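Local coordinates for adhesion and penetration protein autotransporter (Haemophilus influenzae, PDB 3SYJ) that probably acts as a secreted serine protease and promotes bacterial adherence to and invasion of host cells, with self-association of its passenger domain driving aggregation, at residues A[160-165]-A[198-203]; A[8-13]-A[594-599]. All blocks are in the same frame, centred on the assembly; numbering follows the deposited sequence.

Contact 1 (A[160-165]-A[198-203]); sequences FWRNDQ and GDVRKA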
loop_
_atom_site.group_PDB
_atom_site.type_symbol
_atom_site.label_atom_id
_atom_site.label_comp_id
_atom_site.label_asym_id
_atom_site.label_seq_id
_atom_site.Cartn_x
_atom_site.Cartn_y
_atom_site.Cartn_z
ATOM N N PHE A 160 60.226 29.000 17.334
ATOM C CA PHE A 160 60.211 29.101 18.778
ATOM C C PHE A 160 58.781 29.043 19.277
ATOM O O PHE A 160 57.852 29.392 18.547
ATOM C CB PHE A 160 60.785 30.447 19.220
ATOM C CG PHE A 160 62.225 30.662 18.849
ATOM C CD1 PHE A 160 63.233 30.422 19.766
ATOM C CD2 PHE A 160 62.569 31.142 17.594
ATOM C CE1 PHE A 160 64.559 30.637 19.434
ATOM C CE2 PHE A 160 63.895 31.361 17.260
ATOM C CZ PHE A 160 64.889 31.106 18.182
ATOM N N TRP A 161 58.596 28.612 20.521
ATOM C CA TRP A 161 57.398 29.009 21.256
ATOM C C TRP A 161 57.772 29.723 22.555
ATOM O O TRP A 161 58.820 29.456 23.138
ATOM C CB TRP A 161 56.407 27.858 21.476
ATOM C CG TRP A 161 56.934 26.676 22.210
ATOM C CD1 TRP A 161 57.638 26.676 23.378
ATOM C CD2 TRP A 161 56.762 25.305 21.845
ATOM N NE1 TRP A 161 57.930 25.388 23.750
ATOM C CE2 TRP A 161 57.403 24.528 22.826
ATOM C CE3 TRP A 161 56.135 24.659 20.776
ATOM C CZ2 TRP A 161 57.437 23.146 22.772
ATOM C CZ3 TRP A 161 56.167 23.290 20.726
ATOM C CH2 TRP A 161 56.815 22.545 21.714
ATOM N N ARG A 162 56.927 30.658 22.975
ATOM C CA ARG A 162 57.216 31.489 24.137
ATOM C C ARG A 162 56.175 31.260 25.215
ATOM O O ARG A 162 54.986 31.178 24.919
ATOM C CB ARG A 162 57.215 32.963 23.751
ATOM C CG ARG A 162 58.166 33.292 22.634
ATOM C CD ARG A 162 58.716 34.699 22.763
ATOM N NE ARG A 162 60.033 34.749 22.148
ATOM C CZ ARG A 162 61.170 34.706 22.826
ATOM N NH1 ARG A 162 61.153 34.651 24.150
ATOM N NH2 ARG A 162 62.324 34.739 22.182
ATOM N N ASN A 163 56.624 31.154 26.466
ATOM C CA ASN A 163 55.707 30.914 27.574
ATOM C C ASN A 163 55.240 32.207 28.228
ATOM O O ASN A 163 55.486 33.301 27.721
ATOM C CB ASN A 163 56.316 29.962 28.609
ATOM C CG ASN A 163 57.536 30.548 29.303
ATOM O OD1 ASN A 163 57.715 31.766 29.356
ATOM N ND2 ASN A 163 58.382 29.676 29.841
ATOM N N ASP A 164 54.558 32.074 29.357
ATOM C CA ASP A 164 53.969 33.231 30.017
ATOM C C ASP A 164 55.016 34.167 30.635
ATOM O O ASP A 164 54.714 35.304 30.994
ATOM C CB ASP A 164 52.919 32.781 31.035
ATOM C CG ASP A 164 51.545 32.615 30.408
ATOM O OD1 ASP A 164 51.292 33.285 29.390
ATOM O OD2 ASP A 164 50.717 31.834 30.927
ATOM N N GLN A 165 56.254 33.693 30.727
ATOM C CA GLN A 165 57.351 34.522 31.215
ATOM C C GLN A 165 58.137 35.059 30.017
ATOM O O GLN A 165 59.199 35.667 30.168
ATOM C CB GLN A 165 58.258 33.729 32.173
ATOM C CG GLN A 165 57.628 33.377 33.546
ATOM C CD GLN A 165 56.679 32.163 33.495
ATOM O OE1 GLN A 165 55.561 32.201 34.037
ATOM N NE2 GLN A 165 57.127 31.085 32.842
ATOM N N GLY A 198 54.583 43.184 18.802
ATOM C CA GLY A 198 53.767 43.156 19.997
ATOM C C GLY A 198 54.046 41.925 20.828
ATOM O O GLY A 198 55.103 41.311 20.717
ATOM N N ASP A 199 53.077 41.550 21.647
ATOM C CA ASP A 199 53.269 40.498 22.625
ATOM C C ASP A 199 52.593 39.216 22.151
ATOM O O ASP A 199 51.372 39.164 22.021
ATOM C CB ASP A 199 52.689 40.963 23.961
ATOM C CG ASP A 199 52.833 39.928 25.057
ATOM O OD1 ASP A 199 53.381 38.836 24.794
ATOM O OD2 ASP A 199 52.390 40.217 26.191
ATOM N N VAL A 200 53.385 38.182 21.892
ATOM C CA VAL A 200 52.847 36.944 21.338
ATOM C C VAL A 200 51.895 36.259 22.313
ATOM O O VAL A 200 51.002 35.511 21.903
ATOM C CB VAL A 200 53.970 35.964 20.906
ATOM C CG1 VAL A 200 54.601 35.304 22.105
ATOM C CG2 VAL A 200 53.411 34.917 19.972
ATOM N N ARG A 201 52.072 36.548 23.597
ATOM C CA ARG A 201 51.253 35.962 24.648
ATOM C C ARG A 201 49.832 36.501 24.568
ATOM O O ARG A 201 48.913 35.946 25.166
ATOM C CB ARG A 201 51.845 36.276 26.031
ATOM C CG ARG A 201 53.240 35.720 26.276
ATOM C CD ARG A 201 53.817 36.213 27.602
ATOM N NE ARG A 201 53.881 37.671 27.665
ATOM C CZ ARG A 201 54.240 38.361 28.744
ATOM N NH1 ARG A 201 54.575 37.729 29.865
ATOM N NH2 ARG A 201 54.264 39.690 28.707
ATOM N N LYS A 202 49.650 37.582 23.823
ATOM C CA LYS A 202 48.364 38.267 23.817
ATOM C C LYS A 202 47.673 38.279 22.460
ATOM O O LYS A 202 48.316 38.376 21.417
ATOM C CB LYS A 202 48.532 39.700 24.332
ATOM C CG LYS A 202 48.979 39.769 25.780
ATOM C CD LYS A 202 49.297 41.188 26.192
ATOM C CE LYS A 202 49.162 41.366 27.696
ATOM N NZ LYS A 202 47.789 41.005 28.197
ATOM N N ALA A 203 46.348 38.189 22.493
ATOM C CA ALA A 203 45.550 38.370 21.295
ATOM C C ALA A 203 45.766 39.788 20.756
ATOM O O ALA A 203 45.849 40.751 21.522
ATOM C CB ALA A 203 44.084 38.115 21.592
#

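Contact 2 (A[8-13]-A[594-599]); sequences DYQYYR and TPHAYN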
loop_
_atom_site.group_PDB
_atom_site.type_symbol
_atom_site.label_atom_id
_atom_site.label_comp_id
_atom_site.label_asym_id
_atom_site.label_seq_id
_atom_site.Cartn_x
_atom_site.Cartn_y
_atom_site.Cartn_z
ATOM N N ASP A 8 47.837 25.717 21.684
ATOM C CA ASP A 8 48.276 24.522 20.958
ATOM C C ASP A 8 49.061 24.906 19.722
ATOM O O ASP A 8 48.618 25.740 18.933
ATOM C CB ASP A 8 47.088 23.675 20.513
ATOM C CG ASP A 8 46.443 22.931 21.654
ATOM O OD1 ASP A 8 47.097 22.747 22.700
ATOM O OD2 ASP A 8 45.277 22.525 21.503
ATOM N N TYR A 9 50.226 24.293 19.555
ATOM C CA TYR A 9 51.061 24.543 18.389
ATOM C C TYR A 9 50.291 24.183 17.128
ATOM O O TYR A 9 50.507 24.778 16.077
ATOM C CB TYR A 9 52.341 23.712 18.466
ATOM C CG TYR A 9 53.506 24.261 17.671
ATOM C CD1 TYR A 9 53.865 25.602 17.748
ATOM C CD2 TYR A 9 54.271 23.430 16.872
ATOM C CE1 TYR A 9 54.953 26.099 17.030
ATOM C CE2 TYR A 9 55.353 23.914 16.153
ATOM C CZ TYR A 9 55.689 25.240 16.234
ATOM O OH TYR A 9 56.762 25.694 15.510
ATOM N N GLN A 10 49.380 23.217 17.240
ATOM C CA GLN A 10 48.618 22.759 16.082
ATOM C C GLN A 10 47.914 23.895 15.339
ATOM O O GLN A 10 47.830 23.871 14.109
ATOM C CB GLN A 10 47.615 21.673 16.463
ATOM C CG GLN A 10 47.121 20.872 15.263
ATOM C CD GLN A 10 48.229 20.047 14.604
ATOM O OE1 GLN A 10 49.042 19.423 15.287
ATOM N NE2 GLN A 10 48.253 20.034 13.272
ATOM N N TYR A 11 47.418 24.890 16.074
ATOM C CA TYR A 11 46.747 26.027 15.438
ATOM C C TYR A 11 47.646 26.676 14.397
ATOM O O TYR A 11 47.244 26.924 13.271
ATOM C CB TYR A 11 46.353 27.084 16.468
ATOM C CG TYR A 11 45.085 26.788 17.226
ATOM C CD1 TYR A 11 43.837 26.977 16.636
ATOM C CD2 TYR A 11 45.131 26.349 18.544
ATOM C CE1 TYR A 11 42.669 26.715 17.343
ATOM C CE2 TYR A 11 43.979 26.089 19.255
ATOM C CZ TYR A 11 42.755 26.272 18.656
ATOM O OH TYR A 11 41.621 26.009 19.379
ATOM N N TYR A 12 48.875 26.947 14.788
ATOM C CA TYR A 12 49.800 27.632 13.915
ATOM C C TYR A 12 50.224 26.764 12.736
ATOM O O TYR A 12 50.553 27.267 11.666
ATOM C CB TYR A 12 51.025 28.036 14.720
ATOM C CG TYR A 12 50.732 28.941 15.894
ATOM C CD1 TYR A 12 50.625 30.321 15.729
ATOM C CD2 TYR A 12 50.581 28.421 17.171
ATOM C CE1 TYR A 12 50.372 31.155 16.809
ATOM C CE2 TYR A 12 50.331 29.244 18.257
ATOM C CZ TYR A 12 50.226 30.610 18.072
ATOM O OH TYR A 12 49.976 31.422 19.157
ATOM N N ARG A 13 50.252 25.457 12.943
ATOM C CA ARG A 13 50.618 24.549 11.867
ATOM C C ARG A 13 49.459 24.429 10.880
ATOM O O ARG A 13 49.655 24.547 9.676
ATOM C CB ARG A 13 51.002 23.177 12.419
ATOM C CG ARG A 13 52.299 23.152 13.224
ATOM C CD ARG A 13 53.511 23.511 12.384
ATOM N NE ARG A 13 53.390 23.003 11.024
ATOM C CZ ARG A 13 53.571 21.735 10.682
ATOM N NH1 ARG A 13 53.891 20.869 11.626
ATOM N NH2 ARG A 13 53.424 21.334 9.421
ATOM N N THR A 594 39.639 14.589 9.331
ATOM C CA THR A 594 39.950 15.956 8.935
ATOM C C THR A 594 41.467 16.060 8.849
ATOM O O THR A 594 42.167 15.554 9.720
ATOM C CB THR A 594 39.434 16.967 9.973
ATOM O OG1 THR A 594 38.019 16.819 10.113
ATOM C CG2 THR A 594 39.765 18.394 9.552
ATOM N N PRO A 595 41.988 16.687 7.786
ATOM C CA PRO A 595 43.440 16.874 7.668
ATOM C C PRO A 595 44.010 17.762 8.772
ATOM O O PRO A 595 43.364 18.729 9.171
ATOM C CB PRO A 595 43.586 17.587 6.320
ATOM C CG PRO A 595 42.360 17.233 5.559
ATOM C CD PRO A 595 41.269 17.109 6.569
ATOM N N HIS A 596 45.211 17.445 9.249
ATOM C CA HIS A 596 45.917 18.320 10.183
ATOM C C HIS A 596 47.395 18.387 9.813
ATOM O O HIS A 596 47.968 17.407 9.338
ATOM C CB HIS A 596 45.761 17.834 11.630
ATOM C CG HIS A 596 44.402 18.076 12.215
ATOM N ND1 HIS A 596 43.946 19.334 12.546
ATOM C CD2 HIS A 596 43.406 17.218 12.541
ATOM C CE1 HIS A 596 42.724 19.241 13.041
ATOM N NE2 HIS A 596 42.373 17.968 13.048
ATOM N N ALA A 597 48.015 19.540 10.037
ATOM C CA ALA A 597 49.433 19.710 9.737
ATOM C C ALA A 597 50.299 18.676 10.459
ATOM O O ALA A 597 50.117 18.413 11.658
ATOM C CB ALA A 597 49.876 21.106 10.080
ATOM N N TYR A 598 51.237 18.098 9.712
ATOM C CA TYR A 598 52.147 17.059 10.191
ATOM C C TYR A 598 53.036 17.587 11.321
ATOM O O TYR A 598 53.468 18.733 11.282
ATOM C CB TYR A 598 53.014 16.607 9.012
ATOM C CG TYR A 598 53.987 15.463 9.264
ATOM C CD1 TYR A 598 53.598 14.145 9.076
ATOM C CD2 TYR A 598 55.302 15.709 9.651
ATOM C CE1 TYR A 598 54.477 13.092 9.280
ATOM C CE2 TYR A 598 56.199 14.662 9.862
ATOM C CZ TYR A 598 55.776 13.351 9.672
ATOM O OH TYR A 598 56.644 12.297 9.872
ATOM N N ASN A 599 53.322 16.753 12.317
ATOM C CA ASN A 599 54.163 17.171 13.439
ATOM C C ASN A 599 55.631 16.817 13.238
ATOM O O ASN A 599 56.025 15.660 13.384
ATOM C CB ASN A 599 53.659 16.571 14.755
ATOM C CG ASN A 599 54.571 16.901 15.935
ATOM O OD1 ASN A 599 55.349 17.856 15.888
ATOM N ND2 ASN A 599 54.480 16.108 16.990
HETATM O O HOH W 1 51.679 19.595 14.250
HETATM O O HOH W 2 54.036 20.321 14.919
#

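Contact 1 (A[160-165]-A[198-203])
Three torsions carry the side chain of Arg201 over to the backbone of Asn163 and Asp164: chi1 (-62°) turns CG toward the facing loop, beside the backbone N and anti to the carbonyl carbon, the extended chi2 carries Arg201 CD on to 3.4 Å from Asn163 O, and a kink at chi3 (-58°) swings the guanidinium edge toward the next carbonyl. There Arg201 NH1 donates to Asp164 O over 2.7 Å. The bond is bent, and although the oxygen lies in the guanidinium plane, NH1 stands above the carbonyl plane of Asp164 and not on a lone pair. Elsewhere along its edge, the guanidinium grips Asp199 side-on in a salt bridge, Arg201 NE on Asp199 OD1 at 3.1 Å and Arg201 NH2 on Asp199 OD2 at 3.2 Å. Asp199 OD1 also accepts a hydrogen bond from the backbone N of Arg201 (2.9 Å) in an Asx turn that overlaps the start of the type I turn from Asp199 to Lys202. Together these bonds fix the rotation of the guanidinium, whose charge Asp199 probably offsets in part. Beside this polar grip, Val200 CG1 meets Arg162 CB at 3.9 Å, the two side chains crossing at about a right angle. A second Asx turn, Gln165 N to Asn163 OD1, shapes the facing loop, while Asp164 OD1 is held by Tyr4 OH. The contact thus pins a surface loop of the protease domain, running from strand 193-196 to strand 221-226, against the end of strand 159-162, which lies between strands 2-4 and 168-172; Val200 and Arg201 also touch Tyr4 of strand 2-4.

Contact 2 (A[8-13]-A[594-599])
The junction between the protease domain and the beta-solenoid stem of the passenger is formed here by Gln10 and Arg13 on helix 9-17, which receive Ala597 in the loop that follows strand 586-593. Gln10 reaches the loop through a bend at chi2 (66°) that turns its amide toward the backbone of Ala597. Gln10 NE2 donates to Ala597 O over 3.0 Å in an almost straight bond (172°), lying in the carbonyl plane on a lone pair, with the oxygen also in the plane of the amide. Water 1 links the same two groups, donating to Gln10 OE1 at 2.8 Å and to Ala597 O at 3.2 Å, so the carbonyl is gripped twice and the amide is held at both ends. Asp14, one turn further along the helix from Gln10, joins the network: OD1 takes hydrogen bonds from both Gln10 NE2 and the backbone N of Ala597, while OD2 is paired with His596 ND1. As His596 NE2 meets Asp621 of the solenoid side, the imidazole sits between two carboxylates, which would probably favour its charged form. Packing against Arg13 is tight: its CB lies 3.3 Å from Ala597 CB. Bends at chi2 and chi3 fold the rest of the chain back, bringing the guanidinium alongside the Ala597 methyl, although the exact position of that group is doubtful in the model. Both side chains therefore clasp one alanine: Gln10 holds the carbonyl of Ala597 and Arg13 packs on its methyl. Further along the loop, Asn599 ND2 is hydrogen-bonded to Pro612 O, and water 2 donates to Asn599 OD1 at 3.0 Å.

From the N terminus, the chain passes through strand 2-4 into helix 9-17, the first side of contact 2, and only after 580 intervening residues does the loop 594-599 return to close it. Contact 1 is nested within that span and closes a far shorter loop, of 32 residues between its segments, wholly inside the protease domain. Contact 2 instead joins that domain to the second beta-solenoid repeat region. Their centres lie 18 Å apart, on the same side of the chain's centre, and segments 160-165 and 8-13 also touch directly, where Trp161 CE3 lies 3.9 Å from Tyr9 CD1, the rings edge-to-face.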